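Local coordinates for protein choline kinase (Streptococcus pneumoniae, PDB 4R78) that probably catalyses the phosphorylation of choline, and binds adenosine monophosphate within a protein kinase-like fold, at residues Thr120-Lys125 against Glu200-Ser205; Ala130-Thr135 against Leu210-Trp215; Glu170-Ala175 against Arg295-Leu300. One frame throughout, in Å; residues are numbered along the deposited sequence.

Contact 1 (Thr120-Lys125 against Glu200-Ser205); sequences TSIKTK and ENFIES. With AMP (adenosine monophosphate), chain C.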
# COMPACT_ATOMS: atom_id res chain seq x y z
N THR A 120 1.94 13.29 -11.20
CA THR A 120 1.45 14.30 -12.14
C THR A 120 0.12 13.89 -12.75
O THR A 120 -0.80 14.70 -12.82
CB THR A 120 2.48 14.61 -13.24
OG1 THR A 120 2.51 13.53 -14.19
CG2 THR A 120 3.86 14.81 -12.63
N SER A 121 0.01 12.63 -13.18
CA SER A 121 -1.23 12.18 -13.81
C SER A 121 -2.37 12.02 -12.81
O SER A 121 -3.53 12.23 -13.16
CB SER A 121 -1.02 10.89 -14.62
OG SER A 121 -0.47 9.86 -13.83
N ILE A 122 -2.05 11.68 -11.56
CA ILE A 122 -3.07 11.56 -10.51
C ILE A 122 -3.76 12.90 -10.26
O ILE A 122 -4.96 12.96 -9.98
CB ILE A 122 -2.48 10.94 -9.20
CG1 ILE A 122 -3.58 10.26 -8.39
CG2 ILE A 122 -1.74 11.97 -8.38
CD1 ILE A 122 -3.07 9.22 -7.41
N LYS A 123 -3.01 13.99 -10.40
CA LYS A 123 -3.51 15.34 -10.15
C LYS A 123 -4.51 15.83 -11.21
O LYS A 123 -5.21 16.81 -10.98
CB LYS A 123 -2.35 16.31 -9.96
CG LYS A 123 -1.63 16.12 -8.63
CD LYS A 123 -0.22 16.67 -8.65
CE LYS A 123 0.54 16.22 -7.41
NZ LYS A 123 1.82 16.95 -7.25
N THR A 124 -4.56 15.15 -12.35
CA THR A 124 -5.54 15.47 -13.39
C THR A 124 -6.84 14.68 -13.24
O THR A 124 -7.78 14.89 -14.01
CB THR A 124 -4.97 15.24 -14.82
OG1 THR A 124 -4.74 13.83 -15.03
CG2 THR A 124 -3.68 16.02 -15.03
N LYS A 125 -6.90 13.78 -12.26
CA LYS A 125 -8.00 12.81 -12.19
C LYS A 125 -8.75 12.77 -10.85
O LYS A 125 -9.27 11.72 -10.45
CB LYS A 125 -7.49 11.42 -12.55
CG LYS A 125 -7.05 11.30 -14.00
CD LYS A 125 -6.28 10.02 -14.23
CE LYS A 125 -5.63 10.00 -15.61
NZ LYS A 125 -6.61 9.92 -16.73
N GLU A 200 1.20 4.88 -8.07
CA GLU A 200 1.36 3.73 -8.97
C GLU A 200 0.42 2.56 -8.64
O GLU A 200 0.39 1.56 -9.36
CB GLU A 200 2.83 3.27 -9.04
CG GLU A 200 3.41 2.67 -7.76
CD GLU A 200 4.07 3.70 -6.85
OE1 GLU A 200 4.89 3.29 -6.00
OE2 GLU A 200 3.78 4.92 -6.96
N ASN A 201 -0.36 2.70 -7.57
CA ASN A 201 -1.43 1.74 -7.29
C ASN A 201 -2.74 2.08 -8.01
O ASN A 201 -3.75 1.39 -7.85
CB ASN A 201 -1.64 1.56 -5.78
CG ASN A 201 -0.63 0.61 -5.17
OD1 ASN A 201 0.06 -0.12 -5.89
ND2 ASN A 201 -0.55 0.59 -3.85
N PHE A 202 -2.71 3.14 -8.82
CA PHE A 202 -3.81 3.44 -9.72
C PHE A 202 -3.37 3.12 -11.14
O PHE A 202 -2.33 3.61 -11.60
CB PHE A 202 -4.23 4.91 -9.61
CG PHE A 202 -4.86 5.27 -8.30
CD1 PHE A 202 -6.24 5.21 -8.13
CD2 PHE A 202 -4.08 5.69 -7.22
CE1 PHE A 202 -6.83 5.56 -6.92
CE2 PHE A 202 -4.66 6.04 -6.00
CZ PHE A 202 -6.04 5.97 -5.85
N ILE A 203 -4.14 2.28 -11.82
CA ILE A 203 -3.83 1.92 -13.20
C ILE A 203 -5.07 2.08 -14.07
O ILE A 203 -6.19 1.84 -13.62
CB ILE A 203 -3.21 0.49 -13.34
CG1 ILE A 203 -4.22 -0.59 -12.96
CG2 ILE A 203 -1.92 0.37 -12.51
CD1 ILE A 203 -3.86 -1.98 -13.48
N GLU A 204 -4.86 2.52 -15.30
CA GLU A 204 -5.95 2.83 -16.21
C GLU A 204 -5.98 1.86 -17.39
O GLU A 204 -4.95 1.63 -18.03
CB GLU A 204 -5.84 4.28 -16.69
CG GLU A 204 -7.09 4.84 -17.35
CD GLU A 204 -6.99 6.33 -17.60
OE1 GLU A 204 -7.16 7.12 -16.64
OE2 GLU A 204 -6.72 6.72 -18.75
N SER A 205 -7.15 1.29 -17.63
CA SER A 205 -7.42 0.47 -18.82
C SER A 205 -7.33 1.35 -20.06
O SER A 205 -7.63 2.55 -19.99
CB SER A 205 -8.82 -0.14 -18.71
OG SER A 205 -9.18 -0.84 -19.89
P AMP C . 3.17 -1.32 -7.74
O1P AMP C . 3.45 -1.40 -6.26
O2P AMP C . 4.34 -0.82 -8.56
O3P AMP C . 1.85 -0.67 -8.09
O5' AMP C . 2.99 -2.84 -8.21
C5' AMP C . 2.08 -3.16 -9.27
C4' AMP C . 2.56 -2.52 -10.57
O4' AMP C . 2.45 -3.46 -11.65
C3' AMP C . 1.70 -1.32 -10.94
O3' AMP C . 2.39 -0.09 -10.65
C2' AMP C . 1.43 -1.46 -12.42
O2' AMP C . 2.35 -0.69 -13.18
C1' AMP C . 1.67 -2.93 -12.73
N9 AMP C . 0.38 -3.65 -12.85
C8 AMP C . -0.36 -4.12 -11.82
N7 AMP C . -1.49 -4.75 -12.25
C5 AMP C . -1.48 -4.69 -13.59
C6 AMP C . -2.37 -5.15 -14.67
N6 AMP C . -3.51 -5.82 -14.38
N1 AMP C . -2.01 -4.90 -15.95
C2 AMP C . -0.87 -4.23 -16.25
N3 AMP C . -0.01 -3.78 -15.31
C4 AMP C . -0.25 -3.97 -13.99
O HOH W 1 -5.37 9.11 -19.28
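The nucleotide site of this kinase-like fold is backed here by Ile122 on Phe202 and Lys125 on Glu204, where the turn leaving a short helix meets the strand that follows the loop that probably corresponds to the catalytic loop of protein kinases. Lys125 and Glu204 form a salt bridge, with NZ donating to the syn lone pair of Glu204 OE1 at 2.9 Å. The lysine chain runs out straight and bends only at its last torsion (chi4 -68°), which turns the ammonium onto the carboxylate. A water closes the pair into a ring, accepting from Lys125 NZ and donating to Glu204 OE2 at 2.8 Å, so that both carboxylate oxygens are held. Lys128 lies near OE1 as a long, weak ion pair. Deeper down the contact is apolar: Ile122 CD1 rests 3.7 Å from Phe202 CD2, slanting against the ring.

Strand geometry sends Ile203 the other way, against the nucleotide, with CD1 3.6 Å from AMP C5. Three residues earlier, the carbonyl O of Glu200 accepts from the ribose O3' of AMP at 2.9 Å. The turn Ile122-Lys125 is type I; next to it, Thr124 OG1 and N both donate to Ser121 O, the hydroxyl at 2.7 Å. Lys125 is also the N-cap of helix 126-137.

Strand 202-204 is the middle one of a small antiparallel sheet, between 115-116 and 210-212, while Ile122 and Phe202 both pack on Ile129 of helix 126-137 and Leu230 of helix 223-233.

Contact 2 (Ala130-Thr135 against Leu210-Trp215); sequences APILQT and LYLIDW. With AMP (adenosine monophosphate), chain C.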
# COMPACT_ATOMS: atom_id res chain seq x y z
N ALA A 130 -11.46 10.94 -6.18
CA ALA A 130 -12.24 11.27 -4.97
C ALA A 130 -13.43 10.32 -4.78
O ALA A 130 -13.59 9.78 -3.68
CB ALA A 130 -12.67 12.74 -4.96
N PRO A 131 -14.23 10.08 -5.84
CA PRO A 131 -15.29 9.07 -5.72
C PRO A 131 -14.78 7.67 -5.38
O PRO A 131 -15.45 6.95 -4.64
CB PRO A 131 -15.94 9.09 -7.11
CG PRO A 131 -15.74 10.48 -7.58
CD PRO A 131 -14.36 10.84 -7.10
N ILE A 132 -13.61 7.29 -5.89
CA ILE A 132 -13.04 5.99 -5.57
C ILE A 132 -12.77 5.86 -4.07
O ILE A 132 -13.12 4.85 -3.45
CB ILE A 132 -11.75 5.69 -6.39
CG1 ILE A 132 -12.11 5.32 -7.83
CG2 ILE A 132 -10.93 4.56 -5.73
CD1 ILE A 132 -10.92 5.23 -8.77
N LEU A 133 -12.17 6.89 -3.47
CA LEU A 133 -11.89 6.85 -2.04
C LEU A 133 -13.17 6.87 -1.22
O LEU A 133 -13.26 6.20 -0.19
CB LEU A 133 -10.93 7.97 -1.63
CG LEU A 133 -9.48 7.83 -2.11
CD1 LEU A 133 -8.56 8.69 -1.27
CD2 LEU A 133 -9.01 6.37 -2.12
N GLN A 134 -14.18 7.60 -1.69
CA GLN A 134 -15.49 7.58 -1.05
C GLN A 134 -16.07 6.18 -1.07
O GLN A 134 -16.62 5.71 -0.07
CB GLN A 134 -16.45 8.53 -1.75
CG GLN A 134 -16.18 9.99 -1.49
CD GLN A 134 -17.18 10.88 -2.20
OE1 GLN A 134 -17.55 10.63 -3.34
NE2 GLN A 134 -17.62 11.93 -1.51
N THR A 135 -15.93 5.50 -2.21
CA THR A 135 -16.47 4.15 -2.38
C THR A 135 -15.90 3.20 -1.33
O THR A 135 -16.65 2.44 -0.70
CB THR A 135 -16.21 3.62 -3.80
OG1 THR A 135 -16.99 4.36 -4.75
CG2 THR A 135 -16.57 2.14 -3.91
N LEU A 210 -10.54 3.16 -14.48
CA LEU A 210 -9.47 3.33 -13.51
C LEU A 210 -9.59 2.29 -12.40
O LEU A 210 -10.66 2.13 -11.80
CB LEU A 210 -9.50 4.75 -12.92
CG LEU A 210 -8.32 5.17 -12.03
CD1 LEU A 210 -7.00 5.11 -12.79
CD2 LEU A 210 -8.56 6.56 -11.47
N TYR A 211 -8.49 1.60 -12.14
CA TYR A 211 -8.42 0.61 -11.07
C TYR A 211 -7.56 1.11 -9.92
O TYR A 211 -6.62 1.88 -10.13
CB TYR A 211 -7.82 -0.70 -11.59
CG TYR A 211 -8.68 -1.43 -12.60
CD1 TYR A 211 -9.68 -2.30 -12.18
CD2 TYR A 211 -8.46 -1.26 -13.96
CE1 TYR A 211 -10.46 -2.99 -13.11
CE2 TYR A 211 -9.24 -1.94 -14.90
CZ TYR A 211 -10.23 -2.80 -14.46
OH TYR A 211 -11.00 -3.48 -15.38
N LEU A 212 -7.91 0.68 -8.71
CA LEU A 212 -7.05 0.83 -7.54
C LEU A 212 -6.61 -0.57 -7.13
O LEU A 212 -7.45 -1.42 -6.82
CB LEU A 212 -7.79 1.55 -6.41
CG LEU A 212 -7.11 1.66 -5.05
CD1 LEU A 212 -5.70 2.25 -5.16
CD2 LEU A 212 -7.96 2.48 -4.09
N ILE A 213 -5.30 -0.81 -7.14
CA ILE A 213 -4.75 -2.16 -6.99
C ILE A 213 -3.89 -2.30 -5.73
O ILE A 213 -3.70 -1.33 -4.99
CB ILE A 213 -3.92 -2.58 -8.24
CG1 ILE A 213 -2.67 -1.71 -8.36
CG2 ILE A 213 -4.80 -2.52 -9.49
CD1 ILE A 213 -1.63 -2.25 -9.32
N ASP A 214 -3.40 -3.52 -5.51
CA ASP A 214 -2.43 -3.83 -4.46
C ASP A 214 -2.94 -3.52 -3.05
O ASP A 214 -2.43 -2.63 -2.36
CB ASP A 214 -1.06 -3.19 -4.76
CG ASP A 214 -0.33 -3.88 -5.90
OD1 ASP A 214 -0.83 -4.89 -6.45
OD2 ASP A 214 0.78 -3.43 -6.24
N TRP A 215 -3.94 -4.29 -2.66
CA TRP A 215 -4.62 -4.13 -1.38
C TRP A 215 -3.97 -4.96 -0.26
O TRP A 215 -4.63 -5.24 0.75
CB TRP A 215 -6.09 -4.51 -1.55
CG TRP A 215 -6.84 -3.57 -2.45
CD1 TRP A 215 -6.75 -3.48 -3.81
CD2 TRP A 215 -7.79 -2.58 -2.04
NE1 TRP A 215 -7.58 -2.49 -4.28
CE2 TRP A 215 -8.23 -1.92 -3.21
CE3 TRP A 215 -8.30 -2.18 -0.80
CZ2 TRP A 215 -9.17 -0.88 -3.17
CZ3 TRP A 215 -9.23 -1.15 -0.76
CH2 TRP A 215 -9.66 -0.52 -1.94
P AMP C . 3.17 -1.32 -7.74
O1P AMP C . 3.45 -1.40 -6.26
O2P AMP C . 4.34 -0.82 -8.56
O3P AMP C . 1.85 -0.67 -8.09
O5' AMP C . 2.99 -2.84 -8.21
C5' AMP C . 2.08 -3.16 -9.27
C4' AMP C . 2.56 -2.52 -10.57
O4' AMP C . 2.45 -3.46 -11.65
C3' AMP C . 1.70 -1.32 -10.94
O3' AMP C . 2.39 -0.09 -10.65
C2' AMP C . 1.43 -1.46 -12.42
O2' AMP C . 2.35 -0.69 -13.18
C1' AMP C . 1.67 -2.93 -12.73
N9 AMP C . 0.38 -3.65 -12.85
C8 AMP C . -0.36 -4.12 -11.82
N7 AMP C . -1.49 -4.75 -12.25
C5 AMP C . -1.48 -4.69 -13.59
C6 AMP C . -2.37 -5.15 -14.67
N6 AMP C . -3.51 -5.82 -14.38
N1 AMP C . -2.01 -4.90 -15.95
C2 AMP C . -0.87 -4.23 -16.25
N3 AMP C . -0.01 -3.78 -15.31
C4 AMP C . -0.25 -3.97 -13.99
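The carbonyl oxygen of Leu212, whose side chain packs against Ile132 and Leu133, accepts the indole N-H of Trp215: NE1 lies 2.8 Å from Leu212 O, with an N-H...O angle of 161°. The oxygen sits in the indole plane, but the donor stands well above the carbonyl plane rather than on a lone pair. This bond spans the bend where strand 210-212 gives way to Ile213 and then to Asp214 and Trp215; the last two probably match the start of the Asp-Phe-Gly motif of protein kinases. His194 meets Trp215 edge-to-face and is hydrogen-bonded through NE2 to Ile213 O.

Across the contact everything is apolar and buried. Ile132 does most of the work by splitting its two branches along the strand. The longer branch, anti to the carbonyl carbon (chi1 -75°), carries CD1 to within 3.8 Å of Leu210 CD2, and the two side chains meet at about a right angle. The shorter branch places CG2 4.0 Å from Leu212 CD2. Leu133 adds a looser touch, its CD2 4.5 Å from the same Leu212 methyl. Leu210 and Leu212 face the helix because they are alternate residues of the strand; Tyr211 between them points away. Helix and strand axes pass 10.3 Å apart at 41°.

Past the strand the character changes. Ile213 CD1 touches AMP C8 at 3.4 Å, and Asp214 OD2 lies 3.0 Å from AMP O5', while OD1 is salt-bridged to Lys106. Between the two segments, then, the helix is held by apolar packing, without a hydrogen bond; the polar contacts lie past the strand, at the turn and beside the nucleotide, where Ile213 adds an apolar one.

Contact 3 (Glu170-Ala175 against Arg295-Leu300); sequences ESVRNA and RAVKGL
Val172 and Val297 meet at about a right angle, methyl to methyl, with their CG2 atoms 3.8 Å apart. In both valines this methyl is the one anti to the carbonyl carbon. The other methyl of Val172, CG1, lies anti to the backbone N (chi1 173°) and is turned instead to Leu300, standing 4.1 Å from its CD1. Leu300 approaches Val172 at a slant and sets its forked end over Ala175: CD1 and CD2 are each 3.9 Å from Ala175 CB, so that the small methyl sits against both prongs. CD2 also lies 4.0 Å from Ala175 O.

These residues belong to the helical, C-terminal part of the kinase-like fold, where helix 169-177 crosses the last helix of the chain, 288-303. The local axes pass 10.8 Å apart at 57°. On each helix the touching residues are three apart, Val172 with Ala175 and Val297 with Leu300, a little under one turn along the facing side. No hydrogen bond passes between the segments.

A third helix, 257-280, backs the last one: Leu300 also packs on Ile265, and Ala296 on Asp268 and Thr269. Charged groups stay off the interface and tie each helix to other neighbours, Arg295 NE bridging to Asp268 and Arg173 NE to Glu157 of helix 149-159.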
# COMPACT_ATOMS: atom_id res chain seq x y z
N GLU A 170 15.79 7.70 19.52
CA GLU A 170 15.00 7.69 20.75
C GLU A 170 14.11 8.92 20.90
O GLU A 170 12.91 8.80 21.17
CB GLU A 170 15.88 7.46 21.98
CG GLU A 170 16.33 6.02 22.15
CD GLU A 170 15.18 5.04 22.21
OE1 GLU A 170 15.17 4.08 21.41
OE2 GLU A 170 14.27 5.22 23.05
N SER A 171 14.67 10.11 20.68
CA SER A 171 13.89 11.35 20.72
C SER A 171 12.78 11.40 19.66
O SER A 171 11.67 11.85 19.93
CB SER A 171 14.79 12.57 20.61
OG SER A 171 15.57 12.74 21.78
N VAL A 172 13.09 10.94 18.45
CA VAL A 172 12.09 10.91 17.38
C VAL A 172 10.98 9.91 17.71
O VAL A 172 9.79 10.23 17.62
CB VAL A 172 12.75 10.64 16.00
CG1 VAL A 172 11.69 10.43 14.92
CG2 VAL A 172 13.67 11.79 15.62
N ARG A 173 11.39 8.70 18.11
CA ARG A 173 10.46 7.63 18.48
C ARG A 173 9.47 8.09 19.55
O ARG A 173 8.26 7.94 19.40
CB ARG A 173 11.24 6.42 18.98
CG ARG A 173 10.41 5.17 19.21
CD ARG A 173 11.26 4.08 19.82
NE ARG A 173 10.55 2.80 19.82
CZ ARG A 173 9.80 2.35 20.82
NH1 ARG A 173 9.67 3.07 21.93
NH2 ARG A 173 9.19 1.18 20.71
N ASN A 174 9.99 8.68 20.63
CA ASN A 174 9.14 9.14 21.72
C ASN A 174 8.16 10.23 21.28
O ASN A 174 7.01 10.25 21.71
CB ASN A 174 9.97 9.59 22.92
CG ASN A 174 10.75 8.46 23.57
OD1 ASN A 174 11.82 8.68 24.12
ND2 ASN A 174 10.22 7.24 23.50
N ALA A 175 8.63 11.13 20.42
CA ALA A 175 7.76 12.17 19.87
C ALA A 175 6.65 11.57 19.00
O ALA A 175 5.51 12.00 19.07
CB ALA A 175 8.57 13.20 19.08
N ARG A 295 11.70 13.55 6.80
CA ARG A 295 10.40 14.20 6.62
C ARG A 295 9.49 14.01 7.83
O ARG A 295 8.68 14.90 8.15
CB ARG A 295 9.73 13.73 5.32
CG ARG A 295 8.57 14.62 4.85
CD ARG A 295 8.16 14.29 3.42
NE ARG A 295 7.77 12.89 3.27
CZ ARG A 295 7.57 12.27 2.11
NH1 ARG A 295 7.72 12.92 0.96
NH2 ARG A 295 7.23 10.99 2.10
N ALA A 296 9.61 12.87 8.52
CA ALA A 296 8.93 12.67 9.80
C ALA A 296 9.44 13.68 10.83
O ALA A 296 8.66 14.29 11.57
CB ALA A 296 9.13 11.24 10.30
N VAL A 297 10.76 13.88 10.86
CA VAL A 297 11.38 14.86 11.75
C VAL A 297 10.85 16.27 11.46
O VAL A 297 10.44 16.99 12.39
CB VAL A 297 12.93 14.79 11.65
CG1 VAL A 297 13.59 15.96 12.37
CG2 VAL A 297 13.43 13.46 12.22
N LYS A 298 10.81 16.62 10.18
CA LYS A 298 10.27 17.91 9.72
C LYS A 298 8.80 18.06 10.12
O LYS A 298 8.39 19.12 10.60
CB LYS A 298 10.42 18.02 8.20
CG LYS A 298 9.95 19.34 7.60
CD LYS A 298 10.04 19.30 6.08
CE LYS A 298 9.43 20.55 5.44
NZ LYS A 298 10.29 21.75 5.62
N GLY A 299 8.02 17.00 9.91
CA GLY A 299 6.60 16.99 10.26
C GLY A 299 6.35 17.18 11.74
O GLY A 299 5.42 17.90 12.13
N LEU A 300 7.16 16.53 12.57
CA LEU A 300 7.06 16.68 14.03
C LEU A 300 7.27 18.13 14.46
O LEU A 300 6.52 18.64 15.29
CB LEU A 300 8.04 15.75 14.75
CG LEU A 300 7.70 14.26 14.81
CD1 LEU A 300 8.93 13.47 15.20
CD2 LEU A 300 6.55 13.98 15.78

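Contacts 1 and 2 belong to one unit. Strands 202-204 and 210-212 are neighbours in the same sheet, joined by backbone bonds such as that between Ile203 O and Tyr211 N, and both contacts include residues that touch AMP. On the helical side they use consecutive helices, 119-122 and 126-137. Contact 2 is fully buried and purely apolar across its segments; contact 1, partly buried, adds an ion pair with a bridging water. Contact 3 stands apart, its centre about 31 and 30 Å from those of contacts 1 and 2, and touches neither. It is helix on helix and only partly buried, yet apolar like contact 2, with its salt bridges outside the interface.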